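Local coordinates for protein ficolin-3 (Homo sapiens, PDB 2J5Z) that binds galactose through a calcium-bearing fibrinogen-like recognition domain and probably serves innate immunity as a lectin that recognises sugars on foreign surfaces, at residues Leu123-Val126 with Asp127-Leu131; Ala190-Glu193 with Ala194-His197; Phe76-Gln79 with Glu80-Phe83; Leu31-Pro34 with Glu35-Leu39. One frame throughout, in Å; residues are numbered along the deposited sequence.

Interaction 1: Leu123-Val126 with Asp127-Leu131. With ACT (acetate ion), chain F.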
ATOM      1  N   LEU A 123      -5.831 -29.052   7.789  1.00 13.81           N
ATOM      2  CA  LEU A 123      -6.718 -30.032   7.162  1.00 14.74           C
ATOM      3  C   LEU A 123      -7.847 -29.277   6.481  1.00 15.07           C
ATOM      4  O   LEU A 123      -7.919 -28.048   6.592  1.00 14.57           O
ATOM      5  CB  LEU A 123      -7.245 -31.026   8.194  1.00 15.39           C
ATOM      6  CG  LEU A 123      -6.285 -32.181   8.529  1.00 17.46           C
ATOM      7  CD1 LEU A 123      -4.990 -31.648   9.120  1.00 20.14           C
ATOM      8  CD2 LEU A 123      -6.920 -33.204   9.462  1.00 16.34           C
ATOM      9  N   GLY A 124      -8.705 -29.996   5.758  1.00 16.21           N
ATOM     10  CA  GLY A 124      -9.812 -29.371   5.011  1.00 16.62           C
ATOM     11  C   GLY A 124     -11.012 -28.975   5.867  1.00 16.20           C
ATOM     12  O   GLY A 124     -11.014 -29.153   7.085  1.00 16.40           O
ATOM     13  N   GLU A 125     -12.045 -28.419   5.239  1.00 16.29           N
ATOM     14  CA  GLU A 125     -13.167 -27.863   5.993  1.00 16.65           C
ATOM     15  C   GLU A 125     -13.985 -28.921   6.754  1.00 16.87           C
ATOM     16  O   GLU A 125     -14.550 -28.641   7.817  1.00 16.42           O
ATOM     17  CB  GLU A 125     -14.098 -27.058   5.082  1.00 16.73           C
ATOM     18  CG  GLU A 125     -15.123 -26.259   5.874  1.00 16.96           C
ATOM     19  CD  GLU A 125     -15.966 -25.343   5.021  1.00 16.33           C
ATOM     20  OE1 GLU A 125     -15.851 -25.417   3.774  1.00 17.00           O
ATOM     21  OE2 GLU A 125     -16.742 -24.546   5.603  1.00 16.08           O
ATOM     22  N   VAL A 126     -14.061 -30.123   6.196  1.00 18.58           N
ATOM     23  CA  VAL A 126     -14.757 -31.215   6.883  1.00 20.03           C
ATOM     24  C   VAL A 126     -14.117 -31.518   8.237  1.00 19.80           C
ATOM     25  O   VAL A 126     -14.796 -31.913   9.195  1.00 20.28           O
ATOM     26  CB  VAL A 126     -14.755 -32.511   6.059  1.00 20.82           C
ATOM     27  CG1 VAL A 126     -13.386 -33.173   6.082  1.00 25.62           C
ATOM     28  CG2 VAL A 126     -15.814 -33.474   6.614  1.00 21.40           C
ATOM     29  N   ASP A 127     -12.803 -31.339   8.302  1.00 19.47           N
ATOM     30  CA  ASP A 127     -12.041 -31.543   9.524  1.00 19.40           C
ATOM     31  C   ASP A 127     -11.852 -30.225  10.284  1.00 17.82           C
ATOM     32  O   ASP A 127     -10.999 -30.109  11.168  1.00 18.33           O
ATOM     33  CB  ASP A 127     -10.697 -32.196   9.200  1.00 20.27           C
ATOM     34  CG  ASP A 127     -10.840 -33.641   8.749  1.00 23.50           C
ATOM     35  OD1 ASP A 127     -11.505 -34.430   9.457  1.00 26.80           O
ATOM     36  OD2 ASP A 127     -10.285 -33.997   7.698  1.00 25.06           O
ATOM     37  N   HIS A 128     -12.659 -29.230   9.935  1.00 17.01           N
ATOM     38  CA  HIS A 128     -12.686 -27.963  10.643  1.00 16.83           C
ATOM     39  C   HIS A 128     -11.341 -27.241  10.602  1.00 14.42           C
ATOM     40  O   HIS A 128     -10.983 -26.545  11.546  1.00 15.16           O
ATOM     41  CB  HIS A 128     -13.106 -28.172  12.095  1.00 18.73           C
ATOM     42  CG  HIS A 128     -14.297 -29.061  12.243  1.00 23.13           C
ATOM     43  ND1 HIS A 128     -15.511 -28.779  11.652  1.00 26.56           N
ATOM     44  CD2 HIS A 128     -14.460 -30.233  12.901  1.00 25.26           C
ATOM     45  CE1 HIS A 128     -16.371 -29.742  11.939  1.00 26.01           C
ATOM     46  NE2 HIS A 128     -15.757 -30.637  12.692  1.00 25.59           N
ATOM     47  N   TYR A 129     -10.608 -27.429   9.513  1.00 13.76           N
ATOM     48  CA  TYR A 129      -9.317 -26.735   9.301  1.00 12.22           C
ATOM     49  C   TYR A 129      -8.382 -27.004  10.460  1.00 12.70           C
ATOM     50  O   TYR A 129      -7.634 -26.120  10.903  1.00 14.09           O
ATOM     51  CB  TYR A 129      -9.502 -25.223   9.039  1.00 11.59           C
ATOM     52  CG  TYR A 129     -10.285 -24.926   7.772  1.00 10.70           C
ATOM     53  CD1 TYR A 129      -9.808 -25.333   6.528  1.00 10.43           C
ATOM     54  CD2 TYR A 129     -11.492 -24.212   7.823  1.00 13.13           C
ATOM     55  CE1 TYR A 129     -10.517 -25.072   5.355  1.00 12.13           C
ATOM     56  CE2 TYR A 129     -12.214 -23.934   6.639  1.00 12.45           C
ATOM     57  CZ  TYR A 129     -11.717 -24.375   5.425  1.00 13.25           C
ATOM     58  OH  TYR A 129     -12.405 -24.108   4.274  1.00 14.54           O
ATOM     59  N   GLN A 130      -8.416 -28.249  10.924  1.00 13.58           N
ATOM     60  CA  GLN A 130      -7.585 -28.701  12.037  1.00 14.25           C
ATOM     61  C   GLN A 130      -6.110 -28.383  11.765  1.00 13.78           C
ATOM     62  O   GLN A 130      -5.602 -28.587  10.662  1.00 13.15           O
ATOM     63  CB  GLN A 130      -7.797 -30.203  12.244  1.00 15.32           C
ATOM     64  CG  GLN A 130      -6.950 -30.847  13.335  1.00 17.07           C
ATOM     65  CD  GLN A 130      -7.242 -32.339  13.459  1.00 20.14           C
ATOM     66  OE1 GLN A 130      -8.399 -32.752  13.607  1.00 22.64           O
ATOM     67  NE2 GLN A 130      -6.198 -33.150  13.398  1.00 20.36           N
ATOM     68  N   LEU A 131      -5.420 -27.900  12.790  1.00 13.20           N
ATOM     69  CA  LEU A 131      -4.007 -27.573  12.657  1.00 12.65           C
ATOM     70  C   LEU A 131      -3.147 -28.823  12.713  1.00 12.75           C
ATOM     71  O   LEU A 131      -3.319 -29.670  13.604  1.00 13.59           O
ATOM     72  CB  LEU A 131      -3.577 -26.643  13.794  1.00 12.29           C
ATOM     73  CG  LEU A 131      -2.084 -26.264  13.842  1.00 11.18           C
ATOM     74  CD1 LEU A 131      -1.628 -25.522  12.585  1.00 13.30           C
ATOM     75  CD2 LEU A 131      -1.864 -25.405  15.065  1.00 12.02           C
TER
HETATM   76  C   ACT F1279     -11.260 -28.521   1.488  1.00 17.31           C
HETATM   77  O   ACT F1279     -11.029 -28.090   0.314  1.00 16.98           O
HETATM   78  OXT ACT F1279     -11.452 -27.691   2.427  1.00 17.93           O
HETATM   79  CH3 ACT F1279     -11.299 -29.982   1.768  1.00 13.86           C
HETATM   80  O   HOH W   1      -8.738 -32.781   5.663  1.00 30.10           O
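L123 and D127 meet CB to CB at 3.8 Å, and with Y129 they carry most of this tight turn. L123 CG lies beside its own backbone N (chi1 -82°), which sets CD2 against the D127 side chain and CD1 against the carbonyl O of Q130. Its backbone is tied down as well: L123 N gives a bond of 2.9 Å to Q130 O. A water bridges G124 N and D127 OD2, accepting from the one and donating to the other.

Y129 is buried. E125 CA sits over one face of its ring, 3.9 Å from the centroid in a CH-pi contact, while L123 O comes to the ring edge, 3.3 Å from CD1. That carbonyl O is buried and has no hydrogen-bond partner in the model, but the C-H of Y129 CA points straight at it (Y129 CA to L123 O 3.3 Å, 176° at the hydrogen). Y129 OH bonds to E88, and the E125 carboxylate turns to W69 and R73, fixing the turn against the neighbouring helices. An acetate, probably from the crystallisation liquor, takes the N-H of E125.

G124 O accepts from Y129 N at 3.0 Å and more weakly from D127 N, and E125 O accepts from H128 N at 2.9 Å. The whole is a compact connection between antiparallel strands 112-122 and 131-133 of the fibrinogen-like domain.

Interaction 2: Ala190-Glu193 with Ala194-His197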
ATOM      1  N   ALA A 190      -5.429  -4.198  21.150  1.00 24.82           N
ATOM      2  CA  ALA A 190      -5.247  -3.183  22.183  1.00 26.12           C
ATOM      3  C   ALA A 190      -4.052  -2.296  21.848  1.00 26.87           C
ATOM      4  O   ALA A 190      -2.969  -2.795  21.516  1.00 26.97           O
ATOM      5  CB  ALA A 190      -5.060  -3.846  23.555  1.00 25.85           C
ATOM      6  N   VAL A 191      -4.231  -0.976  21.946  1.00 27.81           N
ATOM      7  CA  VAL A 191      -3.148  -0.048  21.606  1.00 29.32           C
ATOM      8  C   VAL A 191      -2.102   0.107  22.705  1.00 29.76           C
ATOM      9  O   VAL A 191      -1.050   0.695  22.469  1.00 30.91           O
ATOM     10  CB  VAL A 191      -3.668   1.344  21.166  1.00 29.43           C
ATOM     11  CG1 VAL A 191      -4.657   1.191  20.021  1.00 30.56           C
ATOM     12  CG2 VAL A 191      -4.301   2.087  22.339  1.00 29.85           C
ATOM     13  N   SER A 192      -2.393  -0.435  23.890  1.00 31.04           N
ATOM     14  CA  SER A 192      -1.455  -0.426  25.023  1.00 31.43           C
ATOM     15  C   SER A 192      -1.900  -1.399  26.124  1.00 31.74           C
ATOM     16  O   SER A 192      -2.987  -1.980  26.045  1.00 31.87           O
ATOM     17  CB  SER A 192      -1.323   0.991  25.598  1.00 31.70           C
ATOM     18  OG  SER A 192      -2.553   1.407  26.157  1.00 29.81           O
ATOM     19  N   GLU A 193      -1.064  -1.562  27.152  1.00 33.22           N
ATOM     20  CA  GLU A 193      -1.399  -2.384  28.329  1.00 34.02           C
ATOM     21  C   GLU A 193      -2.631  -1.865  29.077  1.00 34.42           C
ATOM     22  O   GLU A 193      -3.489  -2.649  29.497  1.00 34.51           O
ATOM     23  CB  GLU A 193      -0.201  -2.482  29.282  1.00 34.62           C
ATOM     24  CG  GLU A 193      -0.376  -3.448  30.463  1.00 35.46           C
ATOM     25  CD  GLU A 193      -0.107  -4.901  30.108  1.00 37.42           C
ATOM     26  OE1 GLU A 193       0.801  -5.169  29.281  1.00 37.45           O
ATOM     27  OE2 GLU A 193      -0.798  -5.783  30.673  1.00 37.73           O
ATOM     28  N   ALA A 194      -2.725  -0.545  29.233  1.00 34.68           N
ATOM     29  CA  ALA A 194      -3.853   0.058  29.924  1.00 34.75           C
ATOM     30  C   ALA A 194      -5.176  -0.387  29.310  1.00 35.58           C
ATOM     31  O   ALA A 194      -6.115  -0.758  30.025  1.00 36.43           O
ATOM     32  CB  ALA A 194      -3.736   1.574  29.897  1.00 35.01           C
ATOM     33  N   ALA A 195      -5.231  -0.371  27.979  1.00 35.32           N
ATOM     34  CA  ALA A 195      -6.454  -0.677  27.246  1.00 35.99           C
ATOM     35  C   ALA A 195      -6.648  -2.177  27.010  1.00 35.71           C
ATOM     36  O   ALA A 195      -7.673  -2.602  26.467  1.00 35.67           O
ATOM     37  CB  ALA A 195      -6.479   0.086  25.916  1.00 35.67           C
ATOM     38  N   ALA A 196      -5.673  -2.969  27.446  1.00 36.03           N
ATOM     39  CA  ALA A 196      -5.684  -4.416  27.236  1.00 35.76           C
ATOM     40  C   ALA A 196      -6.900  -5.133  27.816  1.00 36.42           C
ATOM     41  O   ALA A 196      -7.435  -4.770  28.870  1.00 36.43           O
ATOM     42  CB  ALA A 196      -4.402  -5.039  27.745  1.00 35.90           C
ATOM     43  N   HIS A 197      -7.328  -6.164  27.103  1.00 35.86           N
ATOM     44  CA  HIS A 197      -8.478  -6.941  27.494  1.00 36.24           C
ATOM     45  C   HIS A 197      -7.973  -8.100  28.349  1.00 35.16           C
ATOM     46  O   HIS A 197      -6.769  -8.319  28.431  1.00 35.65           O
ATOM     47  CB  HIS A 197      -9.197  -7.406  26.230  1.00 37.09           C
ATOM     48  CG  HIS A 197      -9.267  -6.341  25.177  1.00 39.13           C
ATOM     49  ND1 HIS A 197     -10.385  -5.557  24.981  1.00 40.15           N
ATOM     50  CD2 HIS A 197      -8.333  -5.888  24.304  1.00 39.81           C
ATOM     51  CE1 HIS A 197     -10.146  -4.689  24.011  1.00 40.25           C
ATOM     52  NE2 HIS A 197      -8.909  -4.867  23.586  1.00 40.03           N
TER
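This is a local surface contact round a single turn, in the long loop between helix 167-171 and strand 215-220, and its principal apolar touch is A190 against A196 and H197. A190 CB lies 3.8 Å from A196 CA and 4.4 Å from A196 CB. The same methyl meets the imidazole obliquely, 3.9 Å from H197 CD2. H197 CG stays beside the backbone N (chi1 -41°), a setting that swings the ring back to A190, and H197 NE2 is held by the carbonyl O of Y189. The carbonyl O of A195 stands over the centre of one face of that ring, 3.8 Å above its plane.

Between A190 and H197 the chain makes a type I beta turn from E193 to A196, closed by a bond of 3.0 Å from A196 N to E193 O. S192 OG stands near two backbone nitrogens of the turn, 3.6 Å from A194 N and 3.7 Å from A195 N, with A194 CB at 3.9 Å from the same oxygen. The E193 side chain bends at its second torsion (chi2 82°) and leaves the turn, reaching R207 in a salt bridge and H211 in a hydrogen bond; A196 meanwhile touches P212.

Interaction 3: Phe76-Gln79 with Glu80-Phe83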
ATOM      1  N   PHE A  76     -10.218 -12.268   5.104  1.00 12.50           N
ATOM      2  CA  PHE A  76     -10.761 -10.915   5.276  1.00 13.15           C
ATOM      3  C   PHE A  76      -9.682  -9.903   5.664  1.00 14.06           C
ATOM      4  O   PHE A  76      -8.575 -10.278   6.079  1.00 14.68           O
ATOM      5  CB  PHE A  76     -11.850 -10.913   6.354  1.00 13.70           C
ATOM      6  CG  PHE A  76     -11.342 -11.289   7.713  1.00 13.44           C
ATOM      7  CD1 PHE A  76     -10.744 -10.337   8.533  1.00 13.03           C
ATOM      8  CD2 PHE A  76     -11.443 -12.599   8.162  1.00 11.78           C
ATOM      9  CE1 PHE A  76     -10.261 -10.693   9.799  1.00 13.63           C
ATOM     10  CE2 PHE A  76     -10.950 -12.962   9.413  1.00 12.00           C
ATOM     11  CZ  PHE A  76     -10.363 -12.014  10.225  1.00 13.05           C
ATOM     12  N   GLY A  77     -10.000  -8.612   5.550  1.00 14.06           N
ATOM     13  CA  GLY A  77      -9.053  -7.581   5.957  1.00 14.58           C
ATOM     14  C   GLY A  77      -8.637  -6.651   4.827  1.00 14.60           C
ATOM     15  O   GLY A  77      -9.305  -6.585   3.795  1.00 14.64           O
ATOM     16  N   ASN A  78      -7.531  -5.939   5.019  0.50 14.05           N
ATOM     17  CA  ASN A  78      -7.077  -4.937   4.051  0.50 15.31           C
ATOM     18  C   ASN A  78      -5.605  -5.155   3.695  0.50 15.21           C
ATOM     19  O   ASN A  78      -4.758  -5.256   4.587  0.50 14.35           O
ATOM     20  CB  ASN A  78      -7.290  -3.527   4.622  0.50 15.38           C
ATOM     21  CG  ASN A  78      -7.096  -2.420   3.581  0.50 16.77           C
ATOM     22  OD1 ASN A  78      -6.128  -2.421   2.823  0.50 17.05           O
ATOM     23  ND2 ASN A  78      -8.027  -1.465   3.551  0.50 15.97           N
ATOM     24  N   GLN A  79      -5.310  -5.233   2.395  1.00 15.79           N
ATOM     25  CA  GLN A  79      -3.932  -5.445   1.905  1.00 15.94           C
ATOM     26  C   GLN A  79      -2.901  -4.496   2.543  1.00 17.20           C
ATOM     27  O   GLN A  79      -1.770  -4.894   2.841  1.00 16.92           O
ATOM     28  CB  GLN A  79      -3.870  -5.324   0.379  1.00 16.80           C
ATOM     29  CG  GLN A  79      -4.516  -6.528  -0.344  1.00 16.50           C
ATOM     30  CD  GLN A  79      -4.381  -6.463  -1.851  1.00 18.31           C
ATOM     31  OE1 GLN A  79      -3.574  -5.709  -2.379  1.00 19.74           O
ATOM     32  NE2 GLN A  79      -5.178  -7.252  -2.552  1.00 20.38           N
ATOM     33  N   GLU A  80      -3.320  -3.258   2.773  1.00 18.01           N
ATOM     34  CA  GLU A  80      -2.442  -2.197   3.288  1.00 20.18           C
ATOM     35  C   GLU A  80      -2.123  -2.370   4.766  1.00 20.16           C
ATOM     36  O   GLU A  80      -1.156  -1.782   5.286  1.00 20.23           O
ATOM     37  CB  GLU A  80      -3.163  -0.856   3.104  1.00 21.90           C
ATOM     38  CG  GLU A  80      -2.352   0.383   3.370  0.50 24.62           C
ATOM     39  CD  GLU A  80      -3.209   1.637   3.292  0.50 25.57           C
ATOM     40  OE1 GLU A  80      -4.332   1.627   3.847  0.50 26.10           O
ATOM     41  OE2 GLU A  80      -2.761   2.625   2.674  0.50 27.47           O
ATOM     42  N   SER A  81      -2.943  -3.153   5.460  1.00 18.91           N
ATOM     43  CA  SER A  81      -2.796  -3.263   6.901  1.00 18.77           C
ATOM     44  C   SER A  81      -3.003  -4.695   7.387  1.00 19.04           C
ATOM     45  O   SER A  81      -2.201  -5.587   7.086  1.00 21.16           O
ATOM     46  CB  SER A  81      -3.721  -2.268   7.629  1.00 18.28           C
ATOM     47  OG  SER A  81      -5.106  -2.536   7.437  1.00 17.79           O
ATOM     48  N   GLU A  82      -4.099  -4.917   8.097  1.00 17.43           N
ATOM     49  CA  GLU A  82      -4.317  -6.173   8.807  1.00 15.69           C
ATOM     50  C   GLU A  82      -5.180  -7.133   7.998  1.00 14.97           C
ATOM     51  O   GLU A  82      -6.122  -6.706   7.329  1.00 14.24           O
ATOM     52  CB  GLU A  82      -4.974  -5.878  10.145  1.00 16.47           C
ATOM     53  CG  GLU A  82      -4.189  -4.885  10.990  1.00 16.46           C
ATOM     54  CD  GLU A  82      -4.812  -4.687  12.354  1.00 17.99           C
ATOM     55  OE1 GLU A  82      -6.051  -4.585  12.433  1.00 19.49           O
ATOM     56  OE2 GLU A  82      -4.064  -4.672  13.348  1.00 17.87           O
ATOM     57  N   PHE A  83      -4.852  -8.428   8.052  1.00 13.72           N
ATOM     58  CA  PHE A  83      -5.648  -9.419   7.330  1.00 12.42           C
ATOM     59  C   PHE A  83      -5.463 -10.843   7.841  1.00 12.54           C
ATOM     60  O   PHE A  83      -4.524 -11.137   8.590  1.00 11.66           O
ATOM     61  CB  PHE A  83      -5.307  -9.400   5.833  1.00 13.70           C
ATOM     62  CG  PHE A  83      -3.869  -9.698   5.545  1.00 13.39           C
ATOM     63  CD1 PHE A  83      -3.430 -11.010   5.414  1.00 14.90           C
ATOM     64  CD2 PHE A  83      -2.948  -8.661   5.402  1.00 12.71           C
ATOM     65  CE1 PHE A  83      -2.103 -11.278   5.154  1.00 14.57           C
ATOM     66  CE2 PHE A  83      -1.631  -8.921   5.130  1.00 14.93           C
ATOM     67  CZ  PHE A  83      -1.193 -10.222   5.017  1.00 13.22           C
TER
HETATM   68  O   HOH W   2      -6.998   0.871   2.395  1.00 40.92           O
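N78 faces two residues across the turn, S81 and E82, and backbone bonds join it to both. N78 N donates to E82 O at 2.8 Å, while N78 O accepts from S81 N at 2.9 Å to close a type I turn from N78 to S81. Two residues set against one make a classic beta bulge, just beyond the antiparallel, non-hydrogen-bonded pair of G77 and F83. There the chains come close: G77, a glycine with positive phi (119°), has its CA 4.1 Å from F83 CA and 3.4 Å from E82 O.

Side-chain polar contacts centre on N78. In one of its two conformers CG is anti to the backbone N (chi1 -169°), and OD1 accepts from E80 N at 2.9 Å, an Asx turn. In that conformer the N78 and E80 side chains lie side by side, their flat ends 16° apart, and a water accepts from N78 ND2 and donates to E80 OE1.

Among the rings, F83 offers its edge to N78 O and meets W28 edge-to-face; F76 meets Y72 and F65 likewise. Three bonds thus tie N78 to the three residues after Q79, engaging its backbone N and O and its amide oxygen, and a second subunit packs on N78, Q79, E80 and F83.

Interaction 4: Leu31-Pro34 with Glu35-Leu39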
ATOM      1  N   LEU A  31      -0.141 -15.716  -6.666  1.00 23.11           N
ATOM      2  CA  LEU A  31       0.304 -17.098  -6.785  1.00 24.10           C
ATOM      3  C   LEU A  31      -0.751 -17.824  -7.599  1.00 24.80           C
ATOM      4  O   LEU A  31      -1.907 -17.420  -7.609  1.00 23.61           O
ATOM      5  CB  LEU A  31       0.398 -17.787  -5.424  1.00 24.75           C
ATOM      6  CG  LEU A  31       1.252 -17.214  -4.299  1.00 25.71           C
ATOM      7  CD1 LEU A  31       1.354 -18.214  -3.155  1.00 25.09           C
ATOM      8  CD2 LEU A  31       2.634 -16.846  -4.819  1.00 25.08           C
ATOM      9  N   CYS A  32      -0.347 -18.877  -8.293  1.00 25.57           N
ATOM     10  CA  CYS A  32      -1.309 -19.735  -8.976  1.00 26.83           C
ATOM     11  C   CYS A  32      -1.455 -20.981  -8.116  1.00 25.36           C
ATOM     12  O   CYS A  32      -0.518 -21.767  -7.979  1.00 24.61           O
ATOM     13  CB  CYS A  32      -0.846 -20.083 -10.396  1.00 29.14           C
ATOM     14  SG  CYS A  32      -2.172 -20.761 -11.476  1.00 33.98           S
ATOM     15  N   LEU A  33      -2.622 -21.123  -7.497  1.00 24.37           N
ATOM     16  CA  LEU A  33      -2.915 -22.265  -6.639  1.00 23.29           C
ATOM     17  C   LEU A  33      -3.026 -23.560  -7.436  1.00 22.90           C
ATOM     18  O   LEU A  33      -3.324 -23.536  -8.632  1.00 22.41           O
ATOM     19  CB  LEU A  33      -4.219 -22.028  -5.880  1.00 23.25           C
ATOM     20  CG  LEU A  33      -4.236 -20.837  -4.915  1.00 23.61           C
ATOM     21  CD1 LEU A  33      -5.628 -20.642  -4.378  1.00 23.30           C
ATOM     22  CD2 LEU A  33      -3.264 -21.088  -3.785  1.00 24.00           C
ATOM     23  N   PRO A  34      -2.784 -24.696  -6.773  1.00 22.18           N
ATOM     24  CA  PRO A  34      -2.831 -26.001  -7.437  1.00 22.66           C
ATOM     25  C   PRO A  34      -4.111 -26.199  -8.254  1.00 22.36           C
ATOM     26  O   PRO A  34      -4.071 -26.819  -9.320  1.00 22.96           O
ATOM     27  CB  PRO A  34      -2.783 -26.984  -6.267  1.00 22.04           C
ATOM     28  CG  PRO A  34      -2.017 -26.250  -5.207  1.00 22.95           C
ATOM     29  CD  PRO A  34      -2.415 -24.809  -5.349  1.00 23.05           C
ATOM     30  N   GLU A  35      -5.232 -25.658  -7.780  1.00 21.87           N
ATOM     31  CA  GLU A  35      -6.509 -25.824  -8.497  1.00 20.98           C
ATOM     32  C   GLU A  35      -6.663 -24.872  -9.688  1.00 20.99           C
ATOM     33  O   GLU A  35      -7.683 -24.893 -10.377  1.00 20.28           O
ATOM     34  CB  GLU A  35      -7.716 -25.698  -7.546  1.00 20.44           C
ATOM     35  CG  GLU A  35      -8.124 -24.261  -7.214  1.00 19.80           C
ATOM     36  CD  GLU A  35      -9.330 -24.189  -6.294  1.00 19.97           C
ATOM     37  OE1 GLU A  35      -9.762 -25.249  -5.772  1.00 17.11           O
ATOM     38  OE2 GLU A  35      -9.846 -23.066  -6.085  1.00 19.66           O
ATOM     39  N   GLY A  36      -5.663 -24.028  -9.919  1.00 20.66           N
ATOM     40  CA  GLY A  36      -5.681 -23.122 -11.067  1.00 21.22           C
ATOM     41  C   GLY A  36      -6.398 -21.812 -10.813  1.00 21.45           C
ATOM     42  O   GLY A  36      -6.967 -21.216 -11.730  1.00 22.74           O
ATOM     43  N   ARG A  37      -6.370 -21.356  -9.565  1.00 20.58           N
ATOM     44  CA  ARG A  37      -6.992 -20.099  -9.177  1.00 19.46           C
ATOM     45  C   ARG A  37      -5.898 -19.139  -8.708  1.00 19.83           C
ATOM     46  O   ARG A  37      -4.996 -19.537  -7.978  1.00 19.89           O
ATOM     47  CB  ARG A  37      -8.003 -20.351  -8.058  1.00 18.76           C
ATOM     48  CG  ARG A  37      -8.527 -19.108  -7.358  1.00 17.08           C
ATOM     49  CD  ARG A  37      -9.639 -19.461  -6.360  1.00 17.07           C
ATOM     50  NE  ARG A  37      -9.247 -20.403  -5.298  1.00 17.68           N
ATOM     51  CZ  ARG A  37      -8.867 -20.038  -4.073  1.00 18.65           C
ATOM     52  NH1 ARG A  37      -8.798 -18.748  -3.759  1.00 19.36           N
ATOM     53  NH2 ARG A  37      -8.532 -20.958  -3.159  1.00 16.93           N
ATOM     54  N   ALA A  38      -5.967 -17.891  -9.149  1.00 20.95           N
ATOM     55  CA  ALA A  38      -4.964 -16.899  -8.754  1.00 20.75           C
ATOM     56  C   ALA A  38      -5.316 -16.331  -7.396  1.00 20.32           C
ATOM     57  O   ALA A  38      -6.476 -16.039  -7.115  1.00 19.82           O
ATOM     58  CB  ALA A  38      -4.865 -15.782  -9.779  1.00 22.56           C
ATOM     59  N   LEU A  39      -4.304 -16.152  -6.555  1.00 19.12           N
ATOM     60  CA  LEU A  39      -4.534 -15.653  -5.208  1.00 18.56           C
ATOM     61  C   LEU A  39      -3.516 -14.560  -4.911  1.00 17.45           C
ATOM     62  O   LEU A  39      -2.331 -14.817  -5.023  1.00 17.73           O
ATOM     63  CB  LEU A  39      -4.328 -16.796  -4.212  1.00 18.24           C
ATOM     64  CG  LEU A  39      -4.420 -16.470  -2.715  1.00 19.49           C
ATOM     65  CD1 LEU A  39      -5.808 -16.034  -2.341  1.00 19.85           C
ATOM     66  CD2 LEU A  39      -3.961 -17.643  -1.850  1.00 20.64           C
TER
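The end of the beta hairpin formed by strands 28-32 and 38-44 is closed here by a type I turn from L33 to G36. L31 and L39 make a hydrogen-bonded antiparallel pair, with L31 N to L39 O and L39 N to L31 O both 2.9 Å. C32 and A38 form the next, non-hydrogen-bonded pair, where a disulfide from C32 to C8 pins the N-terminal chain to the hairpin. Beyond it L33 N donates to R37 O, whereas R37 N is buried without a partner in the model. The turn itself is drawn shut by G36 N to L33 O at 2.7 Å. G36 has positive phi (86°), a conformation that glycine adopts readily.

L33 buries the most surface in this contact. Its CD1 lies over one face of the R37 guanidinium, 3.2 Å from NH2, while its CD2 meets L39 CD2 at 4.0 Å. The two side chains L33 and R37 point the same way, and the arginine bends at its third torsion (chi3 59°), which turns a face of its flat end to L33 CD1. E35 comes at the guanidinium from the edge: R37 NE donates to E35 OE2 at 2.8 Å in a salt bridge. Both remaining nitrogens find partners on helix 87-94, R37 NH1 at N89 and NH2 at Q92. The guanidinium is therefore gripped through all three nitrogens, and that combination of salt bridge, amide acceptors and leucine methyl would hold its plane steady against the helix.

Along the chain the four contacts come in series, and none nests in or crosses another. Interaction 4 is first, closing the hairpin of strands 28-32 and 38-44. Interaction 3 then turns strand 76-77 back to strand 83-84; both reach the same antiparallel sheet, about 20 Å apart between centres, and both have a second subunit beside them. Interaction 1 follows, linking strands 112-122 and 131-133 and leaning on helices 69-74 and 87-94; the latter helix also meets interaction 4. Interaction 2 comes last, in the loop before strand 215-220, across the chain's centre from interactions 1 and 4, with H197 about 11 Å from the bound galactose.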